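Interferon-activable protein 202 (Mus musculus, PDB 4L5R) binds double-stranded DNA without sequence specificity through its first HIN-200 domain and restrains the AIM2 inflammasome, probably by sequestering cytoplasmic DNA. Local coordinates at residues T18-T23 / N65-I70; Y126-V131 / G168-L173; S175-K180 / N191-K196. All blocks are in the same frame, centred on the assembly; numbering follows the deposited sequence.

Contact 1: T18-T23 / N65-I70; sequences TVMVLT and NQFITI. Unlike the reference sequence in segment 65-70: Gln66 (reference Lys).
Val19 and Ile68 form the hydrogen-bonded pair of this antiparallel ladder. Val19 N donates to Ile68 O at 2.8 Å, and Val19 O accepts from Ile68 N at 2.9 Å. The pairing runs on past the strand into the turn, where Val21 N donates to Gln66 O and Asn65 N closes the row on Val21 O at 2.7 Å. Gln66, a lysine in the reference sequence, joins the ladder through its backbone oxygen. Thr18 and Thr69 face each other in a non-hydrogen-bonded pair, and their hydroxyls meet instead, OG1 to OG1 at 2.8 Å; Thr69 OG1 also has a weak bond to Gln95. On the same face Met20 CB sits over the Phe67 ring, 3.9 Å from its centroid. With Met20 CG anti to the backbone N (chi1 -176°), the sulfur reaches the ring obliquely, SD lying 3.8 Å from Phe67 CZ, a Met-aromatic contact. On the buried face Val19 CG2 touches Ile68 CG1, and Val21 CG2 meets Ile68 CD1. The backbones of Met20 and Phe67, turned outward, pair with Ala43 and Ala91. Backbone polarity is thus spent within the sheet, leaving one face apolar for the core of this OB fold and the other a mix of hydroxyls, sulfur and ring.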
loop_
_atom_site.group_PDB
_atom_site.type_symbol
_atom_site.label_atom_id
_atom_site.label_comp_id
_atom_site.label_asym_id
_atom_site.label_seq_id
_atom_site.Cartn_x
_atom_site.Cartn_y
_atom_site.Cartn_z
ATOM N N THR A 18 18.660 -5.338 0.917
ATOM C CA THR A 18 18.822 -3.910 0.668
ATOM C C THR A 18 17.831 -3.418 -0.391
ATOM O O THR A 18 17.726 -3.999 -1.470
ATOM C CB THR A 18 20.248 -3.593 0.233
ATOM O OG1 THR A 18 21.137 -3.908 1.308
ATOM C CG2 THR A 18 20.401 -2.118 -0.100
ATOM N N VAL A 19 17.106 -2.351 -0.071
ATOM C CA VAL A 19 16.141 -1.765 -1.004
ATOM C C VAL A 19 16.350 -0.257 -1.163
ATOM O O VAL A 19 16.941 0.406 -0.300
ATOM C CB VAL A 19 14.686 -2.017 -0.548
ATOM C CG1 VAL A 19 14.446 -3.511 -0.319
ATOM C CG2 VAL A 19 14.352 -1.203 0.712
ATOM N N MET A 20 15.847 0.292 -2.260
ATOM C CA MET A 20 15.851 1.731 -2.422
ATOM C C MET A 20 14.436 2.230 -2.173
ATOM O O MET A 20 13.486 1.718 -2.751
ATOM C CB MET A 20 16.314 2.151 -3.820
ATOM C CG MET A 20 16.401 3.673 -3.948
ATOM S SD MET A 20 16.812 4.291 -5.589
ATOM C CE MET A 20 15.339 3.896 -6.504
ATOM N N VAL A 21 14.292 3.216 -1.304
ATOM C CA VAL A 21 12.967 3.751 -1.033
ATOM C C VAL A 21 12.468 4.604 -2.200
ATOM O O VAL A 21 13.172 5.500 -2.679
ATOM C CB VAL A 21 12.958 4.582 0.250
ATOM C CG1 VAL A 21 11.555 5.155 0.492
ATOM C CG2 VAL A 21 13.434 3.720 1.432
ATOM N N LEU A 22 11.257 4.318 -2.660
ATOM C CA LEU A 22 10.659 5.092 -3.738
ATOM C C LEU A 22 9.659 6.117 -3.185
ATOM O O LEU A 22 9.759 7.310 -3.471
ATOM C CB LEU A 22 9.982 4.171 -4.765
ATOM C CG LEU A 22 10.859 3.113 -5.440
ATOM C CD1 LEU A 22 10.099 2.364 -6.520
ATOM C CD2 LEU A 22 12.065 3.799 -6.026
ATOM N N THR A 23 8.709 5.651 -2.383
ATOM C CA THR A 23 7.694 6.547 -1.808
ATOM C C THR A 23 7.302 6.117 -0.404
ATOM O O THR A 23 7.530 4.969 -0.008
ATOM C CB THR A 23 6.404 6.590 -2.670
ATOM O OG1 THR A 23 5.732 5.319 -2.627
ATOM C CG2 THR A 23 6.724 6.945 -4.107
ATOM N N ASN A 65 14.570 7.818 -2.466
ATOM C CA ASN A 65 15.838 7.586 -3.147
ATOM C C ASN A 65 16.990 7.131 -2.249
ATOM O O ASN A 65 18.101 6.929 -2.728
ATOM C CB ASN A 65 16.241 8.801 -3.990
ATOM C CG ASN A 65 15.222 9.118 -5.068
ATOM O OD1 ASN A 65 14.577 8.218 -5.608
ATOM N ND2 ASN A 65 15.063 10.398 -5.377
ATOM N N GLN A 66 16.720 6.953 -0.959
ATOM C CA GLN A 66 17.739 6.434 -0.051
ATOM C C GLN A 66 17.743 4.901 -0.026
ATOM O O GLN A 66 16.715 4.254 -0.214
ATOM C CB GLN A 66 17.546 6.998 1.358
ATOM C CG GLN A 66 17.561 8.519 1.406
ATOM C CD GLN A 66 18.742 9.120 0.660
ATOM O OE1 GLN A 66 19.900 8.799 0.942
ATOM N NE2 GLN A 66 18.453 9.993 -0.301
ATOM N N PHE A 67 18.912 4.323 0.202
ATOM C CA PHE A 67 19.045 2.876 0.276
ATOM C C PHE A 67 19.095 2.425 1.723
ATOM O O PHE A 67 19.894 2.934 2.518
ATOM C CB PHE A 67 20.316 2.404 -0.446
ATOM C CG PHE A 67 20.213 2.437 -1.945
ATOM C CD1 PHE A 67 20.366 3.628 -2.637
ATOM C CD2 PHE A 67 19.964 1.276 -2.665
ATOM C CE1 PHE A 67 20.279 3.662 -4.021
ATOM C CE2 PHE A 67 19.872 1.303 -4.054
ATOM C CZ PHE A 67 20.025 2.499 -4.730
ATOM N N ILE A 68 18.262 1.451 2.056
ATOM C CA ILE A 68 18.208 0.918 3.407
ATOM C C ILE A 68 18.260 -0.599 3.374
ATOM O O ILE A 68 17.877 -1.234 2.385
ATOM C CB ILE A 68 16.950 1.392 4.163
ATOM C CG1 ILE A 68 15.670 0.971 3.423
ATOM C CG2 ILE A 68 16.989 2.911 4.355
ATOM C CD1 ILE A 68 14.375 1.313 4.192
ATOM N N THR A 69 18.762 -1.178 4.455
ATOM C CA THR A 69 18.916 -2.622 4.548
ATOM C C THR A 69 18.002 -3.131 5.645
ATOM O O THR A 69 18.095 -2.698 6.802
ATOM C CB THR A 69 20.368 -3.013 4.855
ATOM O OG1 THR A 69 21.209 -2.615 3.765
ATOM C CG2 THR A 69 20.488 -4.515 5.046
ATOM N N ILE A 70 17.116 -4.049 5.281
ATOM C CA ILE A 70 16.082 -4.508 6.192
ATOM C C ILE A 70 16.239 -5.989 6.489
ATOM O O ILE A 70 16.521 -6.786 5.588
ATOM C CB ILE A 70 14.680 -4.280 5.586
ATOM C CG1 ILE A 70 14.485 -2.804 5.226
ATOM C CG2 ILE A 70 13.610 -4.730 6.562
ATOM C CD1 ILE A 70 13.233 -2.535 4.394
#

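Contact 2: Y126-V131 / G168-L173; sequences YGVFAV and GDKLQL
Gly127 and Leu173 pair through two backbone bonds, Leu173 N to Gly127 O at 2.7 Å and Gly127 N to Leu173 O at 3.0 Å. Two residues on, Phe129 and Leu171 repeat the pattern, with both N-to-O distances 2.8 Å. Between these pairs Val128 stands opposite Gln172, and its two methyls divide the neighbours: CG1 rests on Lys170 CB, while CG2 lies against the end of the Gln172 side chain, 3.9 Å from NE2. On the buried face Leu173 CD1 comes obliquely to the Phe129 ring, 3.8 Å from CE1, the two side chains crossing at about a right angle. Gly127 makes room for that ring, since a CB there would run into Phe129 CZ and, at these backbone angles, into Tyr126 O as well. With Val131 CG1 anti to the backbone N (chi1 172°), CG2 is turned to Leu171 CB at 3.7 Å. Past the Phe129-Leu171 pair the direct backbone bonds stop and a water takes over, accepting from Val131 N and donating to Asp169 O. Further out, Tyr165 OH also bonds Asp169 O, and the Asp169 carboxylate takes the backbone N of Glu166, probably helping to hold the turn. Thr110 OG1 bonds Val128 N. Strand 124-136 is flanked by 171-174 and, through Ala130 and Lys146, by 141-146; strand 194-197 pairs with 171-174 beyond, and Ile195 packs on Leu171 and Leu173, while Tyr126 touches Arg50 and Lys52 of strand 48-53 in the other sheet.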
loop_
_atom_site.group_PDB
_atom_site.type_symbol
_atom_site.label_atom_id
_atom_site.label_comp_id
_atom_site.label_asym_id
_atom_site.label_seq_id
_atom_site.Cartn_x
_atom_site.Cartn_y
_atom_site.Cartn_z
ATOM N N TYR A 126 -3.629 -1.390 -5.237
ATOM C CA TYR A 126 -3.078 -0.065 -5.037
ATOM C C TYR A 126 -3.142 0.627 -6.369
ATOM O O TYR A 126 -2.970 -0.018 -7.407
ATOM C CB TYR A 126 -1.587 -0.159 -4.664
ATOM C CG TYR A 126 -1.254 -0.748 -3.318
ATOM C CD1 TYR A 126 -1.467 -2.098 -3.053
ATOM C CD2 TYR A 126 -0.678 0.038 -2.325
ATOM C CE1 TYR A 126 -1.127 -2.638 -1.826
ATOM C CE2 TYR A 126 -0.330 -0.497 -1.093
ATOM C CZ TYR A 126 -0.560 -1.834 -0.852
ATOM O OH TYR A 126 -0.220 -2.369 0.368
ATOM N N GLY A 127 -3.337 1.941 -6.364
ATOM C CA GLY A 127 -3.300 2.672 -7.620
ATOM C C GLY A 127 -3.888 4.065 -7.565
ATOM O O GLY A 127 -4.425 4.481 -6.536
ATOM N N VAL A 128 -3.780 4.778 -8.683
ATOM C CA VAL A 128 -4.311 6.133 -8.826
ATOM C C VAL A 128 -5.369 6.073 -9.927
ATOM O O VAL A 128 -5.099 5.566 -11.040
ATOM C CB VAL A 128 -3.204 7.099 -9.266
ATOM C CG1 VAL A 128 -3.757 8.497 -9.480
ATOM C CG2 VAL A 128 -2.047 7.089 -8.256
ATOM N N PHE A 129 -6.569 6.557 -9.627
ATOM C CA PHE A 129 -7.691 6.430 -10.571
ATOM C C PHE A 129 -8.502 7.712 -10.666
ATOM O O PHE A 129 -8.698 8.422 -9.663
ATOM C CB PHE A 129 -8.650 5.332 -10.114
ATOM C CG PHE A 129 -8.002 4.012 -9.853
ATOM C CD1 PHE A 129 -7.454 3.727 -8.612
ATOM C CD2 PHE A 129 -7.953 3.043 -10.853
ATOM C CE1 PHE A 129 -6.860 2.500 -8.372
ATOM C CE2 PHE A 129 -7.371 1.813 -10.616
ATOM C CZ PHE A 129 -6.827 1.540 -9.372
ATOM N N ALA A 130 -9.022 7.987 -11.858
ATOM C CA ALA A 130 -9.948 9.099 -12.037
ATOM C C ALA A 130 -11.240 8.809 -11.267
ATOM O O ALA A 130 -11.643 7.652 -11.121
ATOM C CB ALA A 130 -10.237 9.309 -13.520
ATOM N N VAL A 131 -11.884 9.862 -10.769
ATOM C CA VAL A 131 -13.107 9.715 -9.988
ATOM C C VAL A 131 -14.307 10.186 -10.812
ATOM O O VAL A 131 -14.325 11.306 -11.317
ATOM C CB VAL A 131 -13.061 10.543 -8.692
ATOM C CG1 VAL A 131 -14.430 10.517 -8.008
ATOM C CG2 VAL A 131 -11.998 10.013 -7.746
ATOM N N GLY A 168 -12.419 16.949 -8.040
ATOM C CA GLY A 168 -11.518 17.071 -9.170
ATOM C C GLY A 168 -10.266 16.221 -9.033
ATOM O O GLY A 168 -9.656 15.847 -10.035
ATOM N N ASP A 169 -9.882 15.914 -7.796
ATOM C CA ASP A 169 -8.703 15.085 -7.539
ATOM C C ASP A 169 -8.844 13.693 -8.141
ATOM O O ASP A 169 -9.939 13.136 -8.183
ATOM C CB ASP A 169 -8.472 14.913 -6.028
ATOM C CG ASP A 169 -7.858 16.138 -5.377
ATOM O OD1 ASP A 169 -7.463 17.072 -6.109
ATOM O OD2 ASP A 169 -7.756 16.152 -4.127
ATOM N N LYS A 170 -7.732 13.120 -8.587
ATOM C CA LYS A 170 -7.695 11.683 -8.794
ATOM C C LYS A 170 -7.602 11.043 -7.415
ATOM O O LYS A 170 -7.150 11.676 -6.458
ATOM C CB LYS A 170 -6.493 11.271 -9.644
ATOM C CG LYS A 170 -6.374 11.997 -10.969
ATOM C CD LYS A 170 -5.519 11.192 -11.934
ATOM C CE LYS A 170 -4.841 12.079 -12.969
ATOM N NZ LYS A 170 -4.152 11.271 -14.022
ATOM N N LEU A 171 -8.048 9.797 -7.310
ATOM C CA LEU A 171 -8.037 9.077 -6.054
ATOM C C LEU A 171 -6.877 8.102 -6.001
ATOM O O LEU A 171 -6.744 7.259 -6.892
ATOM C CB LEU A 171 -9.323 8.281 -5.945
ATOM C CG LEU A 171 -9.635 7.697 -4.584
ATOM C CD1 LEU A 171 -9.823 8.866 -3.616
ATOM C CD2 LEU A 171 -10.892 6.838 -4.681
ATOM N N GLN A 172 -6.056 8.203 -4.961
ATOM C CA GLN A 172 -4.989 7.231 -4.737
ATOM C C GLN A 172 -5.401 6.221 -3.670
ATOM O O GLN A 172 -5.755 6.589 -2.549
ATOM C CB GLN A 172 -3.679 7.907 -4.327
ATOM C CG GLN A 172 -2.525 6.925 -4.369
ATOM C CD GLN A 172 -1.159 7.601 -4.402
ATOM O OE1 GLN A 172 -1.017 8.771 -4.036
ATOM N NE2 GLN A 172 -0.147 6.860 -4.842
ATOM N N LEU A 173 -5.363 4.945 -4.027
ATOM C CA LEU A 173 -5.784 3.890 -3.117
ATOM C C LEU A 173 -4.573 3.100 -2.670
ATOM O O LEU A 173 -3.713 2.761 -3.492
ATOM C CB LEU A 173 -6.730 2.933 -3.837
ATOM C CG LEU A 173 -8.000 3.513 -4.452
ATOM C CD1 LEU A 173 -8.783 2.406 -5.115
ATOM C CD2 LEU A 173 -8.812 4.182 -3.359
HETATM O O HOH W 1 -10.726 12.460 -11.009
#

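Contact 3: S175-K180 / N191-K196; sequences SFHLRK and NHSFIK. With nucleotides of chain B.
Ser193 OG stands beside the backbone N (chi1 -52°), and so anti to the carbonyl carbon, which carries it to Ser175 O at 2.8 Å, above the carbonyl plane; Ser193 OG itself accepts a hydrogen bond from Gly190 N. Ser193 CB meanwhile lies over one face of the Phe176 ring, toward its rim, and Phe194 O approaches the ring edge in plane. His177 CG, also anti to its carbonyl carbon, swings the imidazole toward the DNA, where ND1 donates in the ring plane to OP1 of DG7 of chain B at 2.9 Å. Across the ring, NE2 meets a water at 2.8 Å that also joins His192 N and Ser175 OG, the latter hydrogen-bonded to Lys52 NZ too. Arg179 runs extended from CG to NE, and NE gives a 2.8 Å bond to OP2 of the same phosphate, with a weak second one from NH2. Cut back to an alanine, Arg179 would take both bonds with it, and the phosphate would probably lose its charged mate. Backbone N-H groups grip the flanking phosphates, Lys180 N on DT8 of chain B and Asn191 N on DG6 of chain B, in line with non-specific electrostatic binding. Behind this DNA-facing side, Phe176 and Ile195 pack on Trp156 of strand 151-156. Strand 176-179 pairs with 186-188 and with 124-136, with a G1 bulge where Ser175 and Phe176 both face Ile125.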
loop_
_atom_site.group_PDB
_atom_site.type_symbol
_atom_site.label_atom_id
_atom_site.label_comp_id
_atom_site.label_asym_id
_atom_site.label_seq_id
_atom_site.Cartn_x
_atom_site.Cartn_y
_atom_site.Cartn_z
ATOM N N SER A 175 -3.815 -0.503 -0.542
ATOM C CA SER A 175 -4.207 -1.739 0.141
ATOM C C SER A 175 -5.728 -1.891 0.254
ATOM O O SER A 175 -6.269 -2.127 1.338
ATOM C CB SER A 175 -3.550 -1.824 1.526
ATOM O OG SER A 175 -3.775 -3.085 2.141
ATOM N N PHE A 176 -6.416 -1.742 -0.867
ATOM C CA PHE A 176 -7.831 -2.085 -0.923
ATOM C C PHE A 176 -7.997 -3.555 -1.291
ATOM O O PHE A 176 -7.100 -4.147 -1.871
ATOM C CB PHE A 176 -8.565 -1.171 -1.904
ATOM C CG PHE A 176 -9.070 0.091 -1.258
ATOM C CD1 PHE A 176 -8.181 1.067 -0.835
ATOM C CD2 PHE A 176 -10.424 0.281 -1.045
ATOM C CE1 PHE A 176 -8.625 2.225 -0.213
ATOM C CE2 PHE A 176 -10.883 1.443 -0.428
ATOM C CZ PHE A 176 -9.984 2.414 -0.020
ATOM N N HIS A 177 -9.136 -4.145 -0.946
ATOM C CA HIS A 177 -9.338 -5.566 -1.180
ATOM C C HIS A 177 -10.307 -5.805 -2.338
ATOM O O HIS A 177 -11.429 -5.301 -2.329
ATOM C CB HIS A 177 -9.859 -6.233 0.093
ATOM C CG HIS A 177 -8.934 -6.096 1.267
ATOM N ND1 HIS A 177 -8.655 -7.144 2.114
ATOM C CD2 HIS A 177 -8.239 -5.035 1.739
ATOM C CE1 HIS A 177 -7.814 -6.741 3.052
ATOM N NE2 HIS A 177 -7.544 -5.464 2.846
ATOM N N LEU A 178 -9.879 -6.566 -3.340
ATOM C CA LEU A 178 -10.804 -6.944 -4.409
ATOM C C LEU A 178 -11.849 -7.921 -3.871
ATOM O O LEU A 178 -11.500 -8.953 -3.298
ATOM C CB LEU A 178 -10.053 -7.597 -5.575
ATOM C CG LEU A 178 -10.964 -8.053 -6.724
ATOM C CD1 LEU A 178 -11.692 -6.889 -7.364
ATOM C CD2 LEU A 178 -10.151 -8.835 -7.777
ATOM N N ARG A 179 -13.130 -7.590 -4.056
ATOM C CA ARG A 179 -14.223 -8.503 -3.732
ATOM C C ARG A 179 -15.009 -8.840 -5.007
ATOM O O ARG A 179 -15.114 -8.025 -5.916
ATOM C CB ARG A 179 -15.150 -7.911 -2.651
ATOM C CG ARG A 179 -14.507 -7.886 -1.245
ATOM C CD ARG A 179 -15.503 -7.465 -0.157
ATOM N NE ARG A 179 -14.839 -7.336 1.141
ATOM C CZ ARG A 179 -15.458 -7.024 2.275
ATOM N NH1 ARG A 179 -16.768 -6.817 2.281
ATOM N NH2 ARG A 179 -14.766 -6.925 3.404
ATOM N N LYS A 180 -15.543 -10.051 -5.078
ATOM C CA LYS A 180 -16.218 -10.489 -6.296
ATOM C C LYS A 180 -17.512 -11.219 -5.966
ATOM O O LYS A 180 -18.472 -10.611 -5.497
ATOM C CB LYS A 180 -15.283 -11.383 -7.122
ATOM C CG LYS A 180 -13.947 -10.722 -7.466
ATOM C CD LYS A 180 -12.947 -11.706 -8.064
ATOM C CE LYS A 180 -13.075 -11.786 -9.579
ATOM N NZ LYS A 180 -12.028 -12.673 -10.170
ATOM N N ASN A 191 -8.353 -3.339 7.109
ATOM C CA ASN A 191 -7.821 -2.642 8.279
ATOM C C ASN A 191 -6.717 -1.648 7.933
ATOM O O ASN A 191 -6.632 -0.593 8.562
ATOM C CB ASN A 191 -7.427 -3.591 9.409
ATOM C CG ASN A 191 -6.275 -4.482 9.039
ATOM O OD1 ASN A 191 -6.018 -4.718 7.857
ATOM N ND2 ASN A 191 -5.569 -4.989 10.048
ATOM N N HIS A 192 -5.929 -1.946 6.892
ATOM C CA HIS A 192 -4.811 -1.087 6.493
ATOM C C HIS A 192 -5.096 -0.082 5.374
ATOM O O HIS A 192 -4.202 0.663 4.978
ATOM C CB HIS A 192 -3.592 -1.937 6.067
ATOM C CG HIS A 192 -3.130 -2.913 7.103
ATOM N ND1 HIS A 192 -2.714 -4.188 6.783
ATOM C CD2 HIS A 192 -2.993 -2.799 8.449
ATOM C CE1 HIS A 192 -2.349 -4.822 7.883
ATOM N NE2 HIS A 192 -2.509 -4.001 8.909
ATOM N N SER A 193 -6.314 -0.051 4.837
ATOM C CA SER A 193 -6.555 0.805 3.684
ATOM C C SER A 193 -6.352 2.287 3.971
ATOM O O SER A 193 -6.612 2.774 5.079
ATOM C CB SER A 193 -7.957 0.572 3.092
ATOM O OG SER A 193 -8.166 -0.807 2.846
ATOM N N PHE A 194 -5.883 2.993 2.953
ATOM C CA PHE A 194 -5.619 4.419 3.034
ATOM C C PHE A 194 -6.003 5.038 1.698
ATOM O O PHE A 194 -5.686 4.501 0.621
ATOM C CB PHE A 194 -4.131 4.649 3.325
ATOM C CG PHE A 194 -3.755 6.092 3.553
ATOM C CD1 PHE A 194 -3.946 6.692 4.810
ATOM C CD2 PHE A 194 -3.153 6.835 2.543
ATOM C CE1 PHE A 194 -3.569 8.014 5.022
ATOM C CE2 PHE A 194 -2.773 8.153 2.756
ATOM C CZ PHE A 194 -2.984 8.744 4.007
ATOM N N ILE A 195 -6.699 6.166 1.764
ATOM C CA ILE A 195 -7.154 6.822 0.564
ATOM C C ILE A 195 -6.852 8.312 0.600
ATOM O O ILE A 195 -7.067 8.983 1.623
ATOM C CB ILE A 195 -8.661 6.560 0.376
ATOM C CG1 ILE A 195 -9.187 7.254 -0.867
ATOM C CG2 ILE A 195 -9.436 6.999 1.617
ATOM C CD1 ILE A 195 -10.645 6.950 -1.119
ATOM N N LYS A 196 -6.340 8.841 -0.505
ATOM C CA LYS A 196 -6.100 10.282 -0.580
ATOM C C LYS A 196 -6.160 10.846 -1.991
ATOM O O LYS A 196 -6.002 10.120 -2.979
ATOM C CB LYS A 196 -4.773 10.662 0.092
ATOM C CG LYS A 196 -3.532 10.222 -0.645
ATOM C CD LYS A 196 -2.291 10.842 -0.001
ATOM C CE LYS A 196 -1.003 10.217 -0.531
ATOM N NZ LYS A 196 0.215 10.760 0.150
ATOM P P DG B 7 -11.592 -9.390 1.884
ATOM O OP1 DG B 7 -10.140 -9.557 1.664
ATOM O OP2 DG B 7 -12.219 -8.048 1.776
ATOM O "O5'" DG B 7 -12.413 -10.333 0.883
ATOM C "C5'" DG B 7 -11.921 -11.648 0.621
ATOM C "C4'" DG B 7 -13.079 -12.620 0.478
ATOM O "O4'" DG B 7 -13.657 -12.916 1.775
ATOM C "C3'" DG B 7 -14.217 -12.139 -0.417
ATOM O "O3'" DG B 7 -14.543 -13.208 -1.278
ATOM C "C2'" DG B 7 -15.360 -11.818 0.542
ATOM C "C1'" DG B 7 -15.067 -12.781 1.683
ATOM N N9 DG B 7 -15.576 -12.325 2.973
ATOM C C8 DG B 7 -15.191 -11.214 3.687
ATOM N N7 DG B 7 -15.840 -11.081 4.816
ATOM C C5 DG B 7 -16.705 -12.170 4.854
ATOM C C6 DG B 7 -17.655 -12.572 5.831
ATOM O O6 DG B 7 -17.941 -12.024 6.909
ATOM N N1 DG B 7 -18.313 -13.743 5.458
ATOM C C2 DG B 7 -18.081 -14.435 4.290
ATOM N N2 DG B 7 -18.803 -15.541 4.080
ATOM N N3 DG B 7 -17.193 -14.076 3.378
ATOM C C4 DG B 7 -16.549 -12.939 3.722
ATOM P P DG B 6 -8.276 -7.365 6.776
ATOM O OP1 DG B 6 -7.087 -7.405 5.888
ATOM O OP2 DG B 6 -8.873 -6.067 7.166
ATOM O "O5'" DG B 6 -9.430 -8.249 6.102
ATOM C "C5'" DG B 6 -9.093 -9.518 5.541
ATOM C "C4'" DG B 6 -10.360 -10.261 5.172
ATOM O "O4'" DG B 6 -10.953 -10.833 6.373
ATOM C "C3'" DG B 6 -11.429 -9.382 4.515
ATOM O "O3'" DG B 6 -11.942 -9.995 3.332
ATOM C "C2'" DG B 6 -12.528 -9.349 5.568
ATOM C "C1'" DG B 6 -12.330 -10.761 6.108
ATOM N N9 DG B 6 -13.204 -11.071 7.237
ATOM C C8 DG B 6 -13.560 -10.285 8.309
ATOM N N7 DG B 6 -14.414 -10.864 9.112
ATOM C C5 DG B 6 -14.645 -12.102 8.525
ATOM C C6 DG B 6 -15.471 -13.174 8.929
ATOM O O6 DG B 6 -16.192 -13.242 9.932
ATOM N N1 DG B 6 -15.404 -14.242 8.032
ATOM C C2 DG B 6 -14.630 -14.266 6.893
ATOM N N2 DG B 6 -14.675 -15.373 6.136
ATOM N N3 DG B 6 -13.846 -13.271 6.511
ATOM C C4 DG B 6 -13.908 -12.236 7.373
ATOM P P DT B 8 -15.575 -12.999 -2.488
ATOM O OP1 DT B 8 -15.141 -13.870 -3.608
ATOM O OP2 DT B 8 -15.782 -11.549 -2.686
ATOM O "O5'" DT B 8 -16.957 -13.541 -1.900
ATOM C "C5'" DT B 8 -17.053 -14.887 -1.479
ATOM C "C4'" DT B 8 -18.481 -15.163 -1.055
ATOM O "O4'" DT B 8 -18.722 -14.600 0.251
ATOM C "C3'" DT B 8 -19.562 -14.602 -1.974
ATOM O "O3'" DT B 8 -20.311 -15.716 -2.436
ATOM C "C2'" DT B 8 -20.394 -13.651 -1.105
ATOM C "C1'" DT B 8 -20.047 -14.120 0.305
ATOM N N1 DT B 8 -20.011 -13.096 1.383
ATOM C C2 DT B 8 -20.800 -13.291 2.495
ATOM O O2 DT B 8 -21.543 -14.245 2.637
ATOM N N3 DT B 8 -20.684 -12.318 3.449
ATOM C C4 DT B 8 -19.880 -11.196 3.418
ATOM O O4 DT B 8 -19.868 -10.395 4.351
ATOM C C5 DT B 8 -19.076 -11.051 2.227
ATOM C C7 DT B 8 -18.159 -9.871 2.061
ATOM C C6 DT B 8 -19.173 -12.003 1.283
HETATM O O HOH W 2 -5.819 -3.863 4.347
#

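In the fold
All three contacts lie in the first HIN-200 domain, whose two sheets in series correspond to two OB folds. Contact 1 belongs to the first sheet, about 24 to 25 Å between centres from the others; contacts 2 and 3 share the second, linked through Gln172 N and Lys196 O. Contacts 1 and 2 are partly buried antiparallel ladders, each with an apolar buried face; hydroxyls and a Met-aromatic pair line the opposite face in contact 1, Val128 and Gln172 in contact 2. Contact 3 is the buried one, yet has little direct pairing: a serine hydrogen bond, a bridging water and Phe176 packing join the segments, and both also bind successive phosphates of one DNA strand.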